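Local coordinates for cystathionine beta-lyase family protein, YNBB B.subtilis ortholog (Clostridium acetobutylicum, PDB 3HVY) that probably acts as a pyridoxal-phosphate-dependent lyase of the methionine gamma-lyase family and is putatively a cystathionine beta-lyase involved in aluminium resistance, at residues F87-A92 / Y256-E261; V215-C220 / V233-I238; G75-D80 / F93-F98. All blocks are in the same frame, centred on the assembly; numbering follows the deposited sequence.

From the N terminus, helix 74-87 opens contact 3, which closes a short loop when the chain returns in strand 91-95 and packs 93-98 against 75-80. Before that loop is complete, 87-92 has begun contact 1, whose partner 256-261 follows more than 160 residues later, so contacts 3 and 1 cross and share strand 91-95. Contact 2, between 215-220 and 233-238, lies wholly within the span of contact 1. All three reach one mixed sheet. Contact 2 joins strands 214-218 and 237-241, contact 1 joins strand 255-259 to strand 91-95, the outermost within this chain, and contact 3 ties helix 74-87 to that strand. Backbone bonding between Ala258 and Ile238 connects contacts 1 and 2.

Contact 1. Residues F87-A92 / Y256-E261; sequences FNTESA and YIAGKE. With NA (sodium ion), chain X; EDO (1,2-ethanediol), chain Z.
Ser91 and Gly259 form the hydrogen-bonded pair of an antiparallel ladder where strand 91-95 joins strand 255-259 of the large mixed sheet. Ser91 N reaches Gly259 O at 2.9 Å, and Gly259 N returns to Ser91 O at 3.0 Å. That carbonyl has a second donor, the hydroxyl Thr89 OG1 at 2.7 Å, which arrives from the opposite face of the carbonyl plane. One step on, the non-hydrogen-bonded pair Ala92 and Ala258 brings its CB atoms to 4.1 Å. On this side Phe87 and Tyr256 lie nearly parallel, planes at 20°, but slid apart so that the rings barely overlap, the nearest atoms being Phe87 CZ and Tyr256 CE2, 3.8 Å apart; Tyr256 OH is engaged by Glu223. Just after helix 74-87, Asn88 sits in a Schellman motif and offers OD1 to the sodium ion at 2.3 Å, a site that Asn85 O shares. Where strand 255-259 ends and just before strand 91-95 begins, the Glu90 chain is extended beyond CG, and its OE1 accepts Glu261 N at 2.8 Å on the anti side of the carboxylate. Since Glu261 begins helix 261-271, the negative group probably interacts favourably with that helix's N-terminal dipole as well.

Contact 2. Residues V215-C220 / V233-I238; sequences VFVDNC and VGADII
Phe216 pairs with Ile237, and Val217 with Ile238, as parallel neighbours in the central sheet of the large domain, the fold type I arrangement of pyridoxal-phosphate enzymes. The chain between strands 214-218 and 237-241 contains no helix, and the pairing rests on bonds such as Val217 N to Ile237 O at 3.0 Å. Phe216 illustrates how one side chain spans such a pair. Its CB lies beside the CG2 methyl of Ile237. With CG anti to the backbone N (chi1 172°), the side chain crosses that of Ile237 at a slant: CG stands near Ile237 O, and CD1 approaches Ile237 O at 3.3 Å and Ile237 CG2 at 3.8 Å. Further out, CE1 reaches the backbone of Ile238, 3.9 Å from its carbonyl carbon. Beneath one face, toward the rim, lies Asp218 N, while Ile105, Ala108 and Leu109 of helix 101-111 also pack on the ring. On the other side of the sheet Val217 CG2 meets Ala235 CB.

The strand then ends at the cofactor. Asp218 OD2 is hydrogen-bonded to N1 of the pyridoxal phosphate carried as an imine on Lys244, and an Asx turn, with Cys220 N donating to Asp218 OD1 at 3.1 Å, probably helps fix the carboxylate. At the start of the strand Asp236 closes the pairing: its backbone N donates to Val215 O at 2.8 Å, and its OD2, also salt-bridged to Arg207, receives Val215 N at 2.8 Å on the anti lone pair, nearly straight at 172°.

Contact 3. Residues G75-D80 / F93-F98; sequences GRDSLD and FVRPHF
Arg76 lays its aliphatic portion on the guanidinium of Arg95: CD stands 3.4 Å above the centre of that plane, and CG lies close by. With the chain bent at chi3 (65°), Arg76's own guanidinium lies in a plane only 16° from that of Arg95. The two guanidinium groups share a setting with two carboxylates, which probably balance their charge. Asp77 is the first: its OD1 is gripped side-on by Arg76 NE and NH2, both from the same face of the carboxylate, with NE at 3.0 Å. The same oxygen accepts from a water, which also donates to Asp80 OD2.

Leu79, turned toward the sheet, crosses Val94 at about a right angle, CD2 to CG1 4.0 Å, while helix 287-317 packs on it through Met287, Leu290 and Tyr291. Helix 74-87 thus packs against strand 91-95 of the large-domain sheet, into which the chain leads after a short turn; the directions of 75-80 and 93-95 differ by 133°.

Asp80 is the second acid. Its OD1 takes Val94 N at 2.9 Å from above the carboxylate plane, with a weak second bond from Arg95 NH1 to OD1. OD2 uses its syn lone pair for a salt bridge with Arg95 NH1, at 3.0 Å and in the guanidinium plane. Arg95 NH1 also donates to Val94 O at 2.8 Å, and its NH2 bonds to Gly278 O. On the guanidinium face opposite Arg76, Phe93 CE1 stands 3.3 Å above the centre of the plane.

Contact 1. Residues F87-A92 / Y256-E261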
# COMPACT_ATOMS: atom_id res chain seq x y z
N PHE D 87 19.31 4.63 20.47
CA PHE D 87 18.98 4.74 21.89
C PHE D 87 20.06 4.18 22.82
O PHE D 87 19.94 4.26 24.03
CB PHE D 87 17.64 4.04 22.15
CG PHE D 87 16.44 4.84 21.72
CD1 PHE D 87 16.04 5.94 22.45
CD2 PHE D 87 15.73 4.51 20.59
CE1 PHE D 87 14.92 6.70 22.07
CE2 PHE D 87 14.63 5.24 20.19
CZ PHE D 87 14.21 6.34 20.94
N ASN D 88 21.09 3.59 22.23
CA ASN D 88 22.17 2.92 22.97
C ASN D 88 21.67 1.83 23.90
O ASN D 88 22.08 1.76 25.07
CB ASN D 88 23.04 3.97 23.67
CG ASN D 88 23.75 4.86 22.69
OD1 ASN D 88 24.42 4.37 21.78
ND2 ASN D 88 23.63 6.17 22.85
N THR D 89 20.78 0.99 23.36
CA THR D 89 20.20 -0.13 24.09
C THR D 89 20.66 -1.44 23.45
O THR D 89 21.14 -1.46 22.32
CB THR D 89 18.66 -0.09 24.03
OG1 THR D 89 18.20 -0.23 22.66
CG2 THR D 89 18.14 1.16 24.65
N GLU D 90 20.54 -2.53 24.19
CA GLU D 90 20.81 -3.86 23.62
C GLU D 90 19.82 -4.19 22.50
O GLU D 90 20.19 -4.74 21.48
CB GLU D 90 20.67 -4.94 24.67
CG GLU D 90 21.74 -4.89 25.73
CD GLU D 90 21.48 -5.85 26.88
OE1 GLU D 90 20.42 -6.50 26.97
OE2 GLU D 90 22.38 -5.95 27.70
N SER D 91 18.55 -3.85 22.69
CA SER D 91 17.52 -4.21 21.74
C SER D 91 16.47 -3.15 21.55
O SER D 91 16.35 -2.19 22.33
CB SER D 91 16.75 -5.46 22.21
OG SER D 91 17.63 -6.42 22.66
N ALA D 92 15.66 -3.38 20.52
CA ALA D 92 14.53 -2.52 20.19
C ALA D 92 13.58 -3.36 19.39
O ALA D 92 13.97 -4.38 18.79
CB ALA D 92 14.92 -1.22 19.44
N TYR D 256 7.20 1.79 19.47
CA TYR D 256 8.48 1.19 19.71
C TYR D 256 8.64 0.87 21.20
O TYR D 256 8.02 1.49 22.06
CB TYR D 256 9.61 2.08 19.18
CG TYR D 256 9.89 3.32 20.03
CD1 TYR D 256 9.22 4.51 19.77
CD2 TYR D 256 10.81 3.28 21.08
CE1 TYR D 256 9.45 5.63 20.57
CE2 TYR D 256 11.03 4.40 21.89
CZ TYR D 256 10.36 5.57 21.61
OH TYR D 256 10.55 6.72 22.36
N ILE D 257 9.45 -0.16 21.45
CA ILE D 257 9.95 -0.51 22.75
C ILE D 257 11.45 -0.71 22.60
O ILE D 257 11.89 -1.30 21.64
CB ILE D 257 9.31 -1.78 23.31
CG1 ILE D 257 7.83 -1.57 23.46
CG2 ILE D 257 10.03 -2.18 24.69
CD1 ILE D 257 7.05 -2.78 23.98
N ALA D 258 12.23 -0.17 23.53
CA ALA D 258 13.69 -0.23 23.46
C ALA D 258 14.26 -0.39 24.85
O ALA D 258 13.75 0.16 25.83
CB ALA D 258 14.28 1.00 22.80
N GLY D 259 15.37 -1.11 24.92
CA GLY D 259 16.02 -1.38 26.20
C GLY D 259 16.85 -2.65 26.23
O GLY D 259 17.35 -3.13 25.21
N LYS D 260 17.01 -3.20 27.43
CA LYS D 260 17.70 -4.43 27.62
C LYS D 260 16.98 -5.53 26.89
O LYS D 260 15.78 -5.59 26.91
CB LYS D 260 17.83 -4.75 29.13
CG LYS D 260 18.66 -3.65 29.81
CD LYS D 260 19.57 -4.07 30.88
CE LYS D 260 20.44 -2.88 31.36
NZ LYS D 260 21.82 -2.82 30.75
N GLU D 261 17.74 -6.43 26.27
CA GLU D 261 17.16 -7.54 25.53
C GLU D 261 16.17 -8.35 26.37
O GLU D 261 15.12 -8.71 25.89
CB GLU D 261 18.24 -8.43 24.96
CG GLU D 261 17.77 -9.58 24.05
CD GLU D 261 17.31 -10.82 24.82
OE1 GLU D 261 17.94 -11.15 25.86
OE2 GLU D 261 16.32 -11.48 24.37
NA NA X . 24.70 3.74 19.61
C1 EDO Z . 24.28 10.13 22.03
O1 EDO Z . 24.36 8.82 21.41
C2 EDO Z . 23.85 10.15 23.49
O2 EDO Z . 25.01 10.16 24.35
O HOH W 1 27.07 4.08 19.46
O HOH W 2 24.77 1.22 20.42

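Contact 2. Residues V215-C220 / V233-I238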
# COMPACT_ATOMS: atom_id res chain seq x y z
N VAL D 215 13.80 -0.06 35.58
CA VAL D 215 13.40 1.33 35.41
C VAL D 215 12.86 1.53 33.98
O VAL D 215 13.60 1.45 32.98
CB VAL D 215 14.53 2.28 35.74
CG1 VAL D 215 14.15 3.70 35.31
CG2 VAL D 215 14.90 2.16 37.22
N PHE D 216 11.55 1.74 33.92
CA PHE D 216 10.79 1.99 32.71
C PHE D 216 10.47 3.46 32.56
O PHE D 216 9.97 4.09 33.52
CB PHE D 216 9.48 1.19 32.69
CG PHE D 216 8.57 1.57 31.55
CD1 PHE D 216 8.91 1.25 30.23
CD2 PHE D 216 7.40 2.23 31.77
CE1 PHE D 216 8.07 1.64 29.16
CE2 PHE D 216 6.59 2.58 30.71
CZ PHE D 216 6.95 2.30 29.42
N VAL D 217 10.79 4.03 31.39
CA VAL D 217 10.36 5.44 31.07
C VAL D 217 9.45 5.52 29.83
O VAL D 217 9.81 5.08 28.75
CB VAL D 217 11.58 6.35 30.85
CG1 VAL D 217 11.21 7.86 30.68
CG2 VAL D 217 12.57 6.17 32.02
N ASP D 218 8.24 6.04 30.03
CA ASP D 218 7.33 6.42 28.95
C ASP D 218 7.98 7.61 28.28
O ASP D 218 8.06 8.69 28.88
CB ASP D 218 5.99 6.79 29.57
CG ASP D 218 5.01 7.39 28.58
OD1 ASP D 218 5.41 7.62 27.41
OD2 ASP D 218 3.84 7.68 29.00
N ASN D 219 8.51 7.41 27.06
CA ASN D 219 9.33 8.44 26.39
C ASN D 219 8.53 9.28 25.40
O ASN D 219 9.11 10.01 24.62
CB ASN D 219 10.48 7.77 25.65
CG ASN D 219 11.64 8.67 25.48
OD1 ASN D 219 11.91 9.50 26.36
ND2 ASN D 219 12.37 8.55 24.33
N CYS D 220 7.21 9.10 25.37
CA CYS D 220 6.39 9.85 24.44
C CYS D 220 6.63 11.37 24.45
O CYS D 220 6.63 11.97 25.50
CB CYS D 220 4.91 9.58 24.71
SG CYS D 220 4.32 7.95 24.12
N VAL D 233 20.82 7.35 30.31
CA VAL D 233 21.07 7.68 31.73
C VAL D 233 20.49 6.64 32.69
O VAL D 233 20.06 6.96 33.79
CB VAL D 233 20.59 9.16 32.03
CG1 VAL D 233 21.43 10.17 31.19
CG2 VAL D 233 19.17 9.33 31.74
N GLY D 234 20.41 5.39 32.24
CA GLY D 234 20.06 4.26 33.10
C GLY D 234 18.70 3.62 32.96
O GLY D 234 18.37 2.73 33.73
N ALA D 235 17.87 4.09 32.04
CA ALA D 235 16.60 3.46 31.84
C ALA D 235 16.85 2.05 31.31
O ALA D 235 17.69 1.87 30.41
CB ALA D 235 15.71 4.29 30.83
N ASP D 236 16.10 1.07 31.82
CA ASP D 236 16.16 -0.32 31.35
C ASP D 236 15.29 -0.60 30.14
O ASP D 236 15.57 -1.49 29.37
CB ASP D 236 15.74 -1.26 32.46
CG ASP D 236 16.73 -1.28 33.62
OD1 ASP D 236 17.93 -1.43 33.35
OD2 ASP D 236 16.29 -1.13 34.78
N ILE D 237 14.22 0.16 30.00
CA ILE D 237 13.30 -0.02 28.95
C ILE D 237 12.49 1.26 28.79
O ILE D 237 12.15 1.95 29.77
CB ILE D 237 12.42 -1.29 29.17
CG1 ILE D 237 11.49 -1.54 27.99
CG2 ILE D 237 11.72 -1.28 30.54
CD1 ILE D 237 10.69 -2.90 28.05
N ILE D 238 12.24 1.59 27.54
CA ILE D 238 11.44 2.78 27.18
C ILE D 238 10.41 2.38 26.11
O ILE D 238 10.55 1.33 25.49
CB ILE D 238 12.31 3.95 26.68
CG1 ILE D 238 12.98 3.64 25.33
CG2 ILE D 238 13.37 4.33 27.71
CD1 ILE D 238 13.74 4.85 24.74

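Contact 3. Residues G75-D80 / F93-F98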
# COMPACT_ATOMS: atom_id res chain seq x y z
N GLY D 75 14.09 -5.73 6.51
CA GLY D 75 13.77 -4.34 6.79
C GLY D 75 13.36 -4.10 8.23
O GLY D 75 13.90 -3.23 8.92
N ARG D 76 12.41 -4.88 8.67
CA ARG D 76 11.90 -4.83 10.00
C ARG D 76 13.00 -5.08 11.03
O ARG D 76 13.15 -4.32 11.98
CB ARG D 76 10.86 -5.93 10.13
CG ARG D 76 10.20 -6.05 11.47
CD ARG D 76 9.45 -7.37 11.59
NE ARG D 76 10.35 -8.50 11.56
CZ ARG D 76 10.04 -9.76 11.31
NH1 ARG D 76 8.79 -10.12 11.14
NH2 ARG D 76 10.99 -10.67 11.23
N ASP D 77 13.77 -6.14 10.83
CA ASP D 77 14.82 -6.52 11.78
C ASP D 77 15.95 -5.53 11.82
O ASP D 77 16.52 -5.28 12.87
CB ASP D 77 15.32 -7.94 11.47
CG ASP D 77 14.22 -8.99 11.69
OD1 ASP D 77 13.24 -8.73 12.44
OD2 ASP D 77 14.34 -10.03 11.06
N SER D 78 16.27 -4.92 10.70
CA SER D 78 17.32 -3.92 10.69
C SER D 78 16.85 -2.60 11.29
O SER D 78 17.67 -1.83 11.86
CB SER D 78 17.81 -3.69 9.25
OG SER D 78 18.58 -4.78 8.76
N LEU D 79 15.56 -2.29 11.16
CA LEU D 79 15.06 -1.04 11.80
C LEU D 79 15.18 -1.18 13.30
O LEU D 79 15.59 -0.26 13.98
CB LEU D 79 13.66 -0.66 11.41
CG LEU D 79 13.14 0.70 11.93
CD1 LEU D 79 13.99 1.84 11.41
CD2 LEU D 79 11.71 0.88 11.46
N ASP D 80 14.80 -2.33 13.83
CA ASP D 80 15.07 -2.59 15.25
C ASP D 80 16.54 -2.35 15.64
O ASP D 80 16.82 -1.78 16.68
CB ASP D 80 14.71 -4.01 15.61
CG ASP D 80 13.21 -4.30 15.53
OD1 ASP D 80 12.43 -3.35 15.38
OD2 ASP D 80 12.82 -5.51 15.57
N PHE D 93 12.34 -2.90 19.38
CA PHE D 93 11.18 -3.58 18.81
C PHE D 93 10.23 -2.49 18.33
O PHE D 93 9.55 -1.83 19.13
CB PHE D 93 10.55 -4.47 19.87
CG PHE D 93 9.30 -5.19 19.42
CD1 PHE D 93 9.36 -6.29 18.57
CD2 PHE D 93 8.07 -4.78 19.87
CE1 PHE D 93 8.24 -6.97 18.21
CE2 PHE D 93 6.93 -5.46 19.47
CZ PHE D 93 7.03 -6.58 18.66
N VAL D 94 10.26 -2.29 17.01
CA VAL D 94 9.53 -1.26 16.33
C VAL D 94 8.58 -1.93 15.36
O VAL D 94 9.00 -2.76 14.51
CB VAL D 94 10.50 -0.35 15.54
CG1 VAL D 94 9.73 0.87 14.96
CG2 VAL D 94 11.72 0.05 16.37
N ARG D 95 7.30 -1.60 15.46
CA ARG D 95 6.30 -2.30 14.68
C ARG D 95 5.16 -1.39 14.36
O ARG D 95 4.76 -0.55 15.19
CB ARG D 95 5.73 -3.49 15.44
CG ARG D 95 6.69 -4.61 15.72
CD ARG D 95 7.06 -5.37 14.46
NE ARG D 95 7.89 -6.54 14.72
CZ ARG D 95 9.19 -6.51 14.94
NH1 ARG D 95 9.84 -5.37 14.96
NH2 ARG D 95 9.85 -7.64 15.17
N PRO D 96 4.59 -1.55 13.16
CA PRO D 96 3.37 -0.80 12.78
C PRO D 96 2.14 -1.40 13.50
O PRO D 96 1.06 -0.80 13.58
CB PRO D 96 3.27 -1.07 11.27
CG PRO D 96 3.86 -2.46 11.14
CD PRO D 96 5.03 -2.44 12.09
N HIS D 97 2.31 -2.59 14.05
CA HIS D 97 1.22 -3.29 14.72
C HIS D 97 0.73 -2.63 16.00
O HIS D 97 -0.38 -2.96 16.49
CB HIS D 97 1.60 -4.74 15.02
CG HIS D 97 2.15 -5.48 13.83
ND1 HIS D 97 1.50 -6.55 13.25
CD2 HIS D 97 3.28 -5.29 13.10
CE1 HIS D 97 2.20 -6.97 12.21
NE2 HIS D 97 3.29 -6.23 12.10
N PHE D 98 1.54 -1.78 16.63
CA PHE D 98 1.05 -1.10 17.82
C PHE D 98 -0.00 -0.08 17.36
O PHE D 98 0.23 0.69 16.42
CB PHE D 98 2.14 -0.36 18.55
CG PHE D 98 3.17 -1.24 19.24
CD1 PHE D 98 2.89 -1.89 20.42
CD2 PHE D 98 4.46 -1.33 18.71
CE1 PHE D 98 3.84 -2.61 21.05
CE2 PHE D 98 5.43 -2.06 19.37
CZ PHE D 98 5.13 -2.69 20.50
O HOH W 3 10.85 -2.69 12.56
O HOH W 4 13.13 -7.89 14.87